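Local coordinates for leucine aminopeptidase 2, chloroplastic (Streptomyces sp. BC16019, PDB 5LHJ), which acts in bottromycin maturation as a manganese-binding aminopeptidase of the M17 family, probably removing unsubstituted N-terminal amino acids from peptides, at residues V213-G218 against P237-E242; L222-L227 against R330-T335; R232-P237 against E315-G320; A288-A293 against G483-T488. All coordinates share one frame; numbering follows the deposited sequence.

Contact 1: residues V213-G218 against P237-E242; sequences VYEGAG and PPRYVE
Y214 and Y240 form an antiparallel hydrogen-bonded pair that joins strand 210-214 to strand 239-245 in the mixed sheet of the M17 catalytic domain. Y214 N donates to Y240 O at 2.7 Å, and Y240 N returns a bond of 3.1 Å to Y214 O. V213 and V241 make the adjoining non-hydrogen-bonded pair.

Apolar contacts line both faces of this ladder. On one, the two tyrosine side chains run alongside each other, Y214 CD1 being 3.8 Å from Y240 CD2. On the other, the CG2 branches of V213 and V241 meet, beta-branched residues at home in a strand and apolar enough to sit against helix 193-207.

Charge takes over where the pairing stops. E215 lays CB over one face of the R239 guanidinium, while E215 OE1 stands 3.7 Å from R239 NH2, a long, purely ionic salt bridge, no N-H pointing at the oxygen. A bend at chi2 (-73°) turns R239 back, and NH1 hydrogen-bonds P238 O at 3.0 Å. With an alanine here, E215 would probably lose both its opposite charge and the flat surface under CB.

At the far end a water 2.6 Å from Y214 OH donates to E242 OE1 at 2.7 Å.

Contact 2: residues L222-L227 against R330-T335; sequences LGLTGL and RHLDGT
L332 leans across to the backbone of L222 and G223, and its side chain meets carbonyl oxygens before it meets carbon. Its CB lies 3.7 Å from G223 O. Beyond it, CG is anti to the backbone N (chi1 -177°), which carries the two methyls on toward the backbone just after helix 216-220: CD1 comes to 3.6 Å from L222 O, and CD2 reaches the methyl L224 CD2 at 4.4 Å, a light apolar touch. G223, just past the helix and with positive phi, suits this place twice over, since a CB would also press on L332 CD1.

The polar link lies two residues further on. In the conformer described, T225 OG1 donates to R330 O at 2.9 Å, approaching a little out of the carbonyl plane; a second conformer of T225 makes it doubtful that the bond is always formed. L224 occupies the N-cap position of helix 225-231, yet a leucine has no polar group with which to cap.

The opposing loop is a type I turn from H331 to G334, stiffened by D333. Its OD1 accepts from T335 N at 3.0 Å, an Asx turn, and from T335 OG1 at 2.7 Å.

D352 of helix 345-358 ties the two sides together, accepting from G226 N, L332 N and H331 ND1, while H331 NE2 bonds to T337. The contact thus fastens the turn between strands 328-330 and 336-338 to the start of helix 225-231, with L222 and L224 resting on Y240 of strand 239-245.

Contact 3: residues R232-P237 against E315-G320; sequences RGSAEP and ENMPDG
G233 O sits almost squarely over one face of the D319 carboxylate, 3.1 Å from D319 CG. An acceptor facing acceptors makes no hydrogen bond; D319 OD1 instead takes G320 N of the third subunit, and OD2 takes G321 N of its own chain. The E315 carboxylate also has a covered face, with E236 CG above it at 3.9 Å from both OE1 and OE2, the two glutamate carboxylates turned 69° apart. From the same side of the E315 carboxylate, but tilted from its plane, S234 OG donates to E315 OE1 at 2.5 Å, a very short and doubtful length. With chi1 at 179° the S234 hydroxyl swings across to E315, and the same OG accepts from E236 N, an ST turn.

This loop, between helix 225-231 and strand 239-245, meets the end of strand 306-316, where N316 ND2 bonds to the manganese ligand D266, and abuts the third subunit. Waters stand in for direct backbone pairing: one accepts from S234 N and M317 N, another from E315 N while donating to E236 O. G233 packs close to M317 O, where a CB would have no room, which suits glycine.

E315 OE2 forms a salt bridge with R324 of the third subunit. With an alanine in its place, that arginine would probably be left without its charge partner and S234 OG without its acceptor. M317 CG lies beside the serine, 3.8 Å from S234 CB.

Contact 4: residues A288-A293 against G483-T488; sequences AAAVVA and GFAVRT
Helix 286-301 packs against the first turn of helix 486-498 through A290, A293 and V486, deep inside the catalytic domain and close to the centre of the chain. The contact is wholly apolar on the side-chain level, and one valine methyl does most of the work. V486 CG2 stands 3.6 Å from A290 CA and 3.8 Å from A293 CB. Being three positions apart, these alanines present themselves on the same side of their helix, and because neither has more than a methyl, V486 can come right up to the backbone.

The rotamer decides which branch is used. V486 CG1 is anti to the backbone N (chi1 172°), leaving CG2 beside that nitrogen and turned to the alanines; CG1 only brushes A293 CB, at 4.2 Å. A176, T177 and A180 of helix 164-185 also touch V486.

The chain enters helix 486-498 through a type II turn from G483 to V486. The turn itself puts A485, its third residue and the N-cap position of the helix, at a positive phi (88°), a place where glycine is more usual. E409 accepts a hydrogen bond from A485 N. The turn also touches the other helix: F484 O lies 3.8 Å from A290 CB, while the F484 ring meets that of F411, so that the phenylalanine gives its backbone to one neighbour and its ring to another. Last, A290 CB, pointing across, comes to 4.4 Å from A485 CB, which lies beside it.

Contacts 1, 2 and 3 lie together on one side of the chain's centre, whereas contact 4 lies near the centre of the chain, 21 Å from contact 1 and 26 Å from the other two, centre to centre. Contacts 1 and 2 touch directly: Y240 CG is 3.5 Å from L224 CD1, and L222 CD1 also reaches Y214. Contact 3 shares P237 with contact 1, and their strands 239-245 and 306-316 are sheet neighbours. The manganese site, empty in this chain, lies near three of the contacts: E315 comes within about 7 Å of D266, side chain to side chain, and A290 and H331 within about 10 Å of K261 and E345 respectively. Contacts 2 and 3 also meet neighbouring subunits.

Contact 1: residues V213-G218 against P237-E242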
# COMPACT_ATOMS: atom_id res chain seq x y z
N VAL A 213 -8.05 -35.15 27.40
CA VAL A 213 -8.33 -33.75 27.07
C VAL A 213 -8.03 -32.88 28.27
O VAL A 213 -8.54 -33.13 29.36
CB VAL A 213 -9.80 -33.57 26.67
CG1 VAL A 213 -10.10 -32.08 26.42
CG2 VAL A 213 -10.12 -34.41 25.45
N TYR A 214 -7.19 -31.87 28.07
CA TYR A 214 -6.79 -30.96 29.14
C TYR A 214 -7.42 -29.58 28.89
O TYR A 214 -7.39 -29.06 27.77
CB TYR A 214 -5.28 -30.85 29.22
CG TYR A 214 -4.59 -32.15 29.57
CD1 TYR A 214 -4.25 -33.07 28.59
CD2 TYR A 214 -4.30 -32.48 30.90
CE1 TYR A 214 -3.62 -34.26 28.89
CE2 TYR A 214 -3.67 -33.69 31.22
CZ TYR A 214 -3.33 -34.57 30.21
OH TYR A 214 -2.71 -35.77 30.48
N GLU A 215 -8.02 -29.04 29.95
CA GLU A 215 -8.76 -27.78 29.89
C GLU A 215 -8.64 -27.09 31.24
O GLU A 215 -8.43 -27.75 32.25
CB GLU A 215 -10.23 -28.05 29.56
CG GLU A 215 -10.96 -28.99 30.53
CD GLU A 215 -12.36 -29.38 30.07
OE1 GLU A 215 -13.30 -28.57 30.25
OE2 GLU A 215 -12.53 -30.50 29.55
N GLY A 216 -8.79 -25.77 31.24
CA GLY A 216 -8.83 -25.00 32.49
C GLY A 216 -7.62 -25.24 33.38
O GLY A 216 -6.48 -25.20 32.91
N ALA A 217 -7.86 -25.52 34.66
CA ALA A 217 -6.78 -25.74 35.63
C ALA A 217 -5.91 -26.95 35.30
O ALA A 217 -4.69 -26.92 35.52
CB ALA A 217 -7.35 -25.87 37.04
N GLY A 218 -6.51 -28.02 34.77
CA GLY A 218 -5.75 -29.20 34.35
C GLY A 218 -4.79 -28.87 33.21
O GLY A 218 -3.69 -29.42 33.15
N PRO A 237 -11.87 -20.84 25.08
CA PRO A 237 -10.69 -21.25 25.82
C PRO A 237 -9.87 -22.29 25.03
O PRO A 237 -10.46 -23.05 24.25
CB PRO A 237 -11.29 -21.89 27.08
CG PRO A 237 -12.58 -22.45 26.61
CD PRO A 237 -13.10 -21.43 25.64
N PRO A 238 -8.55 -22.35 25.24
CA PRO A 238 -7.74 -23.35 24.55
C PRO A 238 -7.93 -24.75 25.13
O PRO A 238 -8.55 -24.91 26.20
CB PRO A 238 -6.31 -22.85 24.76
CG PRO A 238 -6.37 -22.13 26.07
CD PRO A 238 -7.73 -21.48 26.10
N ARG A 239 -7.47 -25.75 24.38
CA ARG A 239 -7.52 -27.16 24.78
C ARG A 239 -6.20 -27.79 24.39
O ARG A 239 -5.54 -27.34 23.44
CB ARG A 239 -8.66 -27.90 24.07
CG ARG A 239 -10.07 -27.45 24.44
CD ARG A 239 -10.44 -27.93 25.83
NE ARG A 239 -11.81 -27.59 26.26
CZ ARG A 239 -12.17 -26.52 26.96
NH1 ARG A 239 -11.28 -25.58 27.31
NH2 ARG A 239 -13.44 -26.37 27.33
N TYR A 240 -5.82 -28.84 25.10
CA TYR A 240 -4.71 -29.68 24.67
C TYR A 240 -5.16 -31.13 24.75
O TYR A 240 -5.69 -31.55 25.79
CB TYR A 240 -3.49 -29.45 25.56
CG TYR A 240 -2.32 -30.33 25.22
CD1 TYR A 240 -1.63 -30.16 24.02
CD2 TYR A 240 -1.90 -31.33 26.10
CE1 TYR A 240 -0.55 -30.98 23.70
CE2 TYR A 240 -0.83 -32.14 25.79
CZ TYR A 240 -0.15 -31.97 24.60
OH TYR A 240 0.92 -32.78 24.30
N VAL A 241 -4.94 -31.87 23.66
CA VAL A 241 -5.41 -33.26 23.56
C VAL A 241 -4.23 -34.18 23.24
O VAL A 241 -3.42 -33.90 22.35
CB VAL A 241 -6.52 -33.43 22.49
CG1 VAL A 241 -7.08 -34.86 22.51
CG2 VAL A 241 -7.65 -32.44 22.76
N GLU A 242 -4.16 -35.30 23.96
CA GLU A 242 -3.21 -36.36 23.64
C GLU A 242 -4.00 -37.62 23.28
O GLU A 242 -4.93 -38.00 23.99
CB GLU A 242 -2.20 -36.60 24.77
CG GLU A 242 -1.09 -35.55 24.75
CD GLU A 242 -0.06 -35.66 25.85
OE1 GLU A 242 -0.29 -36.37 26.86
OE2 GLU A 242 1.00 -34.99 25.72
O HOH W 1 -2.00 -37.47 28.63
O HOH W 2 -8.65 -24.00 28.89

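Contact 2: residues L222-L227 against R330-T335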
# COMPACT_ATOMS: atom_id res chain seq x y z
N LEU A 222 0.09 -28.29 33.00
CA LEU A 222 1.04 -28.85 32.05
C LEU A 222 2.13 -27.86 31.65
O LEU A 222 3.16 -28.27 31.14
CB LEU A 222 0.34 -29.36 30.79
CG LEU A 222 -0.77 -30.38 30.98
CD1 LEU A 222 -1.20 -30.89 29.61
CD2 LEU A 222 -0.33 -31.53 31.87
N GLY A 223 1.91 -26.57 31.90
CA GLY A 223 2.95 -25.56 31.65
C GLY A 223 3.17 -25.25 30.17
O GLY A 223 4.27 -24.84 29.78
N LEU A 224 2.12 -25.43 29.37
CA LEU A 224 2.17 -25.12 27.93
C LEU A 224 1.88 -23.62 27.76
O LEU A 224 0.80 -23.21 27.35
CB LEU A 224 1.16 -25.98 27.15
CG LEU A 224 1.29 -27.51 27.34
CD1 LEU A 224 0.22 -28.26 26.57
CD2 LEU A 224 2.67 -28.01 26.95
N THR A 225 2.90 -22.83 28.10
CA THR A 225 2.77 -21.38 28.24
C THR A 225 2.43 -20.69 26.94
O THR A 225 1.67 -19.72 26.92
CB THR A 225 4.07 -20.75 28.78
OG1 THR A 225 4.58 -21.55 29.85
CG2 THR A 225 3.82 -19.33 29.28
N GLY A 226 3.02 -21.17 25.85
CA GLY A 226 2.77 -20.59 24.53
C GLY A 226 1.32 -20.73 24.13
O GLY A 226 0.68 -19.77 23.69
N LEU A 227 0.77 -21.93 24.31
CA LEU A 227 -0.64 -22.20 24.01
C LEU A 227 -1.58 -21.29 24.81
O LEU A 227 -2.49 -20.68 24.23
CB LEU A 227 -0.97 -23.68 24.29
CG LEU A 227 -2.44 -24.09 24.20
CD1 LEU A 227 -3.01 -23.86 22.81
CD2 LEU A 227 -2.56 -25.56 24.59
N ARG A 330 7.73 -17.45 28.84
CA ARG A 330 8.66 -18.38 29.48
C ARG A 330 8.13 -19.80 29.27
O ARG A 330 7.09 -20.17 29.82
CB ARG A 330 8.80 -18.05 30.97
CG ARG A 330 9.58 -19.06 31.81
CD ARG A 330 11.02 -18.68 32.09
NE ARG A 330 11.23 -17.29 32.49
CZ ARG A 330 12.43 -16.73 32.68
NH1 ARG A 330 13.54 -17.46 32.55
NH2 ARG A 330 12.52 -15.44 33.00
N HIS A 331 8.88 -20.59 28.51
CA HIS A 331 8.43 -21.90 28.07
C HIS A 331 8.66 -22.98 29.11
O HIS A 331 9.31 -22.75 30.15
CB HIS A 331 9.13 -22.29 26.75
CG HIS A 331 8.74 -21.43 25.59
ND1 HIS A 331 7.53 -21.55 24.94
CD2 HIS A 331 9.41 -20.43 24.96
CE1 HIS A 331 7.47 -20.67 23.96
NE2 HIS A 331 8.59 -19.98 23.96
N LEU A 332 8.13 -24.17 28.83
CA LEU A 332 8.25 -25.36 29.69
C LEU A 332 9.70 -25.79 29.98
O LEU A 332 9.96 -26.38 31.04
CB LEU A 332 7.47 -26.53 29.05
CG LEU A 332 7.37 -27.87 29.78
CD1 LEU A 332 6.70 -27.69 31.12
CD2 LEU A 332 6.56 -28.85 28.94
N ASP A 333 10.63 -25.51 29.06
CA ASP A 333 12.06 -25.80 29.25
C ASP A 333 12.84 -24.66 29.93
O ASP A 333 14.06 -24.74 30.04
CB ASP A 333 12.74 -26.20 27.93
CG ASP A 333 12.82 -25.06 26.90
OD1 ASP A 333 12.30 -23.96 27.15
OD2 ASP A 333 13.40 -25.30 25.83
N GLY A 334 12.14 -23.61 30.37
CA GLY A 334 12.76 -22.46 31.02
C GLY A 334 13.28 -21.38 30.10
O GLY A 334 13.68 -20.31 30.59
N THR A 335 13.29 -21.61 28.78
CA THR A 335 13.78 -20.60 27.83
C THR A 335 12.67 -19.62 27.49
O THR A 335 11.49 -19.88 27.74
CB THR A 335 14.35 -21.22 26.53
OG1 THR A 335 13.31 -21.84 25.75
CG2 THR A 335 15.41 -22.23 26.84

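Contact 3: residues R232-P237 against E315-G320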
# COMPACT_ATOMS: atom_id res chain seq x y z
N ARG A 232 -5.35 -16.66 24.80
CA ARG A 232 -6.10 -15.91 25.81
C ARG A 232 -7.01 -14.80 25.29
O ARG A 232 -8.02 -14.50 25.93
CB ARG A 232 -5.18 -15.36 26.89
CG ARG A 232 -4.39 -14.14 26.53
CD ARG A 232 -3.78 -13.55 27.79
NE ARG A 232 -3.06 -12.31 27.57
CZ ARG A 232 -1.81 -12.22 27.12
NH1 ARG A 232 -1.11 -13.31 26.78
NH2 ARG A 232 -1.25 -11.02 27.00
N GLY A 233 -6.66 -14.17 24.16
CA GLY A 233 -7.50 -13.08 23.62
C GLY A 233 -8.91 -13.52 23.24
O GLY A 233 -9.90 -12.80 23.47
N SER A 234 -9.01 -14.71 22.66
CA SER A 234 -10.27 -15.28 22.23
C SER A 234 -11.25 -15.52 23.38
O SER A 234 -10.84 -15.84 24.49
CB SER A 234 -10.02 -16.62 21.53
OG SER A 234 -11.24 -17.21 21.12
N ALA A 235 -12.53 -15.37 23.10
CA ALA A 235 -13.61 -15.82 24.00
C ALA A 235 -13.61 -17.34 24.18
O ALA A 235 -14.13 -17.85 25.18
CB ALA A 235 -14.97 -15.36 23.49
N GLU A 236 -13.06 -18.07 23.21
CA GLU A 236 -12.98 -19.54 23.30
C GLU A 236 -11.73 -19.96 24.08
O GLU A 236 -10.62 -19.48 23.79
CB GLU A 236 -12.99 -20.18 21.91
CG GLU A 236 -14.27 -19.98 21.13
CD GLU A 236 -15.46 -20.68 21.75
OE1 GLU A 236 -15.27 -21.72 22.42
OE2 GLU A 236 -16.59 -20.19 21.58
N PRO A 237 -11.87 -20.84 25.08
CA PRO A 237 -10.69 -21.25 25.82
C PRO A 237 -9.87 -22.29 25.03
O PRO A 237 -10.46 -23.05 24.25
CB PRO A 237 -11.29 -21.89 27.08
CG PRO A 237 -12.58 -22.45 26.61
CD PRO A 237 -13.10 -21.43 25.64
N GLU A 315 -7.75 -20.40 19.46
CA GLU A 315 -7.98 -19.31 18.50
C GLU A 315 -6.97 -18.19 18.76
O GLU A 315 -6.59 -17.97 19.89
CB GLU A 315 -9.38 -18.73 18.63
CG GLU A 315 -10.54 -19.62 18.24
CD GLU A 315 -11.87 -18.86 18.21
OE1 GLU A 315 -11.98 -17.78 18.85
OE2 GLU A 315 -12.81 -19.34 17.56
N ASN A 316 -6.56 -17.49 17.70
CA ASN A 316 -5.72 -16.29 17.80
C ASN A 316 -6.58 -15.08 17.40
O ASN A 316 -6.85 -14.87 16.22
CB ASN A 316 -4.51 -16.44 16.88
CG ASN A 316 -3.48 -15.32 17.05
OD1 ASN A 316 -3.44 -14.65 18.07
ND2 ASN A 316 -2.64 -15.13 16.05
N MET A 317 -7.02 -14.29 18.39
CA MET A 317 -7.98 -13.19 18.18
C MET A 317 -7.46 -11.88 18.77
O MET A 317 -6.74 -11.91 19.76
CB MET A 317 -9.32 -13.52 18.86
CG MET A 317 -10.10 -14.70 18.30
SD MET A 317 -10.89 -14.27 16.75
CE MET A 317 -12.52 -13.76 17.26
N PRO A 318 -7.84 -10.73 18.17
CA PRO A 318 -7.59 -9.45 18.84
C PRO A 318 -8.65 -9.22 19.92
O PRO A 318 -9.80 -9.65 19.79
CB PRO A 318 -7.75 -8.44 17.70
CG PRO A 318 -8.83 -9.04 16.87
CD PRO A 318 -8.71 -10.55 17.00
N ASP A 319 -8.25 -8.53 20.99
CA ASP A 319 -9.09 -8.40 22.18
C ASP A 319 -8.35 -7.53 23.17
O ASP A 319 -7.11 -7.42 23.10
CB ASP A 319 -9.32 -9.77 22.82
CG ASP A 319 -10.36 -9.73 23.92
OD1 ASP A 319 -11.54 -9.62 23.56
OD2 ASP A 319 -9.98 -9.82 25.12
N GLY A 320 -9.08 -6.94 24.09
CA GLY A 320 -8.48 -6.19 25.19
C GLY A 320 -7.51 -6.98 26.06
O GLY A 320 -6.66 -6.36 26.72
O HOH W 3 -9.33 -11.98 26.72
O HOH W 4 -6.54 -15.44 21.12
O HOH W 5 -8.29 -19.89 22.31

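Contact 4: residues A288-A293 against G483-T488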
# COMPACT_ATOMS: atom_id res chain seq x y z
N ALA A 288 -3.12 -30.32 12.84
CA ALA A 288 -3.89 -31.11 13.82
C ALA A 288 -4.86 -32.05 13.11
O ALA A 288 -5.00 -33.22 13.52
CB ALA A 288 -4.63 -30.20 14.79
N ALA A 289 -5.54 -31.58 12.06
CA ALA A 289 -6.45 -32.42 11.29
C ALA A 289 -5.72 -33.63 10.68
O ALA A 289 -6.25 -34.75 10.71
CB ALA A 289 -7.13 -31.63 10.18
N ALA A 290 -4.54 -33.40 10.13
CA ALA A 290 -3.77 -34.47 9.50
C ALA A 290 -3.32 -35.51 10.53
O ALA A 290 -3.40 -36.73 10.27
CB ALA A 290 -2.56 -33.91 8.76
N VAL A 291 -2.88 -35.04 11.69
CA VAL A 291 -2.42 -35.92 12.76
C VAL A 291 -3.57 -36.75 13.32
O VAL A 291 -3.43 -37.98 13.48
CB VAL A 291 -1.70 -35.13 13.88
CG1 VAL A 291 -1.42 -35.99 15.12
CG2 VAL A 291 -0.38 -34.56 13.35
N VAL A 292 -4.70 -36.11 13.60
CA VAL A 292 -5.88 -36.82 14.11
C VAL A 292 -6.32 -37.90 13.12
O VAL A 292 -6.58 -39.05 13.50
CB VAL A 292 -7.04 -35.85 14.41
CG1 VAL A 292 -8.35 -36.59 14.68
CG2 VAL A 292 -6.68 -34.94 15.59
N ALA A 293 -6.42 -37.53 11.85
CA ALA A 293 -6.88 -38.44 10.82
C ALA A 293 -5.93 -39.63 10.65
O ALA A 293 -6.41 -40.78 10.58
CB ALA A 293 -7.08 -37.71 9.49
N GLY A 483 -6.90 -32.19 3.16
CA GLY A 483 -6.39 -33.30 3.95
C GLY A 483 -4.93 -33.65 3.63
O GLY A 483 -4.48 -34.77 3.87
N PHE A 484 -4.20 -32.68 3.08
CA PHE A 484 -2.80 -32.85 2.74
C PHE A 484 -1.99 -33.34 3.95
O PHE A 484 -2.22 -32.87 5.07
CB PHE A 484 -2.20 -31.54 2.23
CG PHE A 484 -0.81 -31.68 1.66
CD1 PHE A 484 -0.63 -32.07 0.34
CD2 PHE A 484 0.31 -31.41 2.43
CE1 PHE A 484 0.64 -32.17 -0.20
CE2 PHE A 484 1.59 -31.53 1.90
CZ PHE A 484 1.74 -31.92 0.58
N ALA A 485 -1.11 -34.30 3.68
CA ALA A 485 -0.17 -34.94 4.61
C ALA A 485 -0.71 -36.15 5.36
O ALA A 485 0.07 -36.91 5.94
CB ALA A 485 0.46 -33.94 5.58
N VAL A 486 -2.03 -36.38 5.34
CA VAL A 486 -2.59 -37.58 5.97
C VAL A 486 -1.96 -38.84 5.38
O VAL A 486 -1.45 -39.69 6.11
CB VAL A 486 -4.14 -37.64 5.86
CG1 VAL A 486 -4.66 -38.99 6.35
CG2 VAL A 486 -4.78 -36.52 6.66
N ARG A 487 -1.98 -38.94 4.06
CA ARG A 487 -1.47 -40.14 3.43
C ARG A 487 0.06 -40.26 3.49
O ARG A 487 0.58 -41.38 3.65
CB ARG A 487 -2.03 -40.27 2.01
CG ARG A 487 -3.48 -40.73 2.07
CD ARG A 487 -4.14 -40.75 0.71
NE ARG A 487 -4.35 -39.37 0.33
CZ ARG A 487 -3.94 -38.77 -0.77
NH1 ARG A 487 -3.35 -39.43 -1.77
NH2 ARG A 487 -4.21 -37.48 -0.91
N THR A 488 0.77 -39.14 3.44
CA THR A 488 2.22 -39.16 3.72
C THR A 488 2.52 -39.68 5.13
O THR A 488 3.41 -40.52 5.31
CB THR A 488 2.87 -37.77 3.50
OG1 THR A 488 2.74 -37.42 2.12
CG2 THR A 488 4.34 -37.78 3.87